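Putative thioesterase (Escherichia coli, PDB 5UGZ) is probably a type II thioesterase that hydrolyses thioester-bound intermediates off the NRPS/PKS assembly line of colibactin biosynthesis. Local coordinates at residues K165-M168 and T169-P173. Numbering follows the deposited sequence.
Sequences KELM and TIFTP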
# COMPACT_ATOMS: atom_id res chain seq x y z
N LYS A 165 -12.73 12.51 20.22
CA LYS A 165 -12.56 11.29 20.99
C LYS A 165 -13.63 10.26 20.66
O LYS A 165 -13.42 9.07 20.92
CB LYS A 165 -12.57 11.61 22.48
CG LYS A 165 -11.70 12.82 22.86
CD LYS A 165 -11.62 13.00 24.37
CE LYS A 165 -11.09 14.38 24.78
NZ LYS A 165 -11.01 14.50 26.27
N GLU A 166 -14.76 10.69 20.11
CA GLU A 166 -15.69 9.76 19.47
C GLU A 166 -14.97 8.99 18.38
O GLU A 166 -14.89 7.76 18.40
CB GLU A 166 -16.89 10.52 18.91
CG GLU A 166 -17.95 9.66 18.24
CD GLU A 166 -18.66 8.75 19.22
OE1 GLU A 166 -18.51 8.98 20.43
OE2 GLU A 166 -19.35 7.81 18.78
N LEU A 167 -14.43 9.73 17.41
CA LEU A 167 -13.71 9.12 16.30
C LEU A 167 -12.66 8.12 16.80
O LEU A 167 -12.57 7.00 16.29
CB LEU A 167 -13.09 10.23 15.46
CG LEU A 167 -12.30 9.82 14.24
CD1 LEU A 167 -12.44 10.92 13.22
CD2 LEU A 167 -10.85 9.61 14.63
N MET A 168 -11.90 8.49 17.83
CA MET A 168 -10.78 7.65 18.24
C MET A 168 -11.26 6.30 18.76
O MET A 168 -10.65 5.27 18.46
CB MET A 168 -9.96 8.36 19.31
CG MET A 168 -9.49 9.72 18.92
SD MET A 168 -7.89 9.88 19.70
CE MET A 168 -7.21 8.28 19.24
N THR A 169 -12.32 6.29 19.57
CA THR A 169 -12.84 5.03 20.10
C THR A 169 -13.06 4.00 19.00
O THR A 169 -12.51 2.89 19.05
CB THR A 169 -14.14 5.29 20.88
OG1 THR A 169 -13.97 6.42 21.75
CG2 THR A 169 -14.50 4.08 21.72
N ILE A 170 -13.85 4.35 17.98
CA ILE A 170 -14.16 3.40 16.91
C ILE A 170 -12.94 3.11 16.05
O ILE A 170 -12.80 2.02 15.50
CB ILE A 170 -15.33 3.91 16.04
CG1 ILE A 170 -14.87 5.08 15.18
CG2 ILE A 170 -16.50 4.34 16.91
CD1 ILE A 170 -15.11 4.89 13.70
N PHE A 171 -12.03 4.08 15.92
CA PHE A 171 -10.92 3.97 14.98
C PHE A 171 -9.75 3.18 15.54
O PHE A 171 -9.04 2.51 14.79
CB PHE A 171 -10.49 5.38 14.58
CG PHE A 171 -9.24 5.44 13.76
CD1 PHE A 171 -9.19 4.92 12.48
CD2 PHE A 171 -8.12 6.08 14.26
CE1 PHE A 171 -8.03 5.00 11.72
CE2 PHE A 171 -6.96 6.17 13.51
CZ PHE A 171 -6.92 5.63 12.24
N THR A 172 -9.52 3.24 16.85
CA THR A 172 -8.30 2.67 17.40
C THR A 172 -8.13 1.19 17.11
O THR A 172 -7.05 0.79 16.65
CB THR A 172 -8.26 2.98 18.90
OG1 THR A 172 -7.91 4.36 19.05
CG2 THR A 172 -7.22 2.11 19.60
N PRO A 173 -9.13 0.32 17.34
CA PRO A 173 -8.94 -1.11 17.04
C PRO A 173 -8.51 -1.37 15.61
O PRO A 173 -7.75 -2.30 15.36
CB PRO A 173 -10.32 -1.71 17.32
CG PRO A 173 -10.99 -0.75 18.20
CD PRO A 173 -10.47 0.61 17.87
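Thr172 and Met168 meet one turn apart in the opening turns of helix 165-183, where the carbonyl oxygen of Met168 is gripped twice by the same residue. Thr172 N lies 2.8 Å from Met168 O, tilted slightly from the carbonyl plane, while Thr172 OG1 reaches Met168 O at 2.9 Å from well above that plane. The hydroxyl gets there because OG1 stands beside its own backbone N, anti to the carbonyl carbon (chi1 -75°), and leans back toward the preceding turn. The bent Met168 chain brings CE to 4.0 Å from Thr172 OG1, a van der Waals approach. This is the tightly packed face: Met148 of helix 144-154 touches Met168, Phe171 and Thr172, and Val161 and Phe162 close further on Met168. Replacing Thr172 by alanine removes the hydroxyl and is likely to leave Met168 O with only the backbone bond from that residue and a small gap towards Met148. Both helices lie between strands 121-125 and 198-203 of the parallel sheet, consistent with the lid insertion of an alpha/beta-hydrolase-type thioesterase.

Thr169 repeats the pattern on a more open side, its OG1 donating to Lys165 O at 2.8 Å within the carbonyl plane, whereas Thr169 N approaches Lys165 O from above the plane at 3.3 Å. Lys165, Glu166 and Ile170 are likewise exposed. The Leu167 side chain packs loosely, CD2 coming only to 4.2 Å from Phe171 CB, but Ile170 CG1 lies 3.2 Å from Leu167 O. Phe171 N bonds to Leu167 O at 3.0 Å, with a weak second bond to Met168 O. At Pro173, whose nitrogen carries no hydrogen, the helix kinks. Both threonine hydroxyls fold back onto the carbonyl oxygen four residues earlier, consistent with Thr172 being buried against Asp144 and Met148, its hydroxyl proton already used.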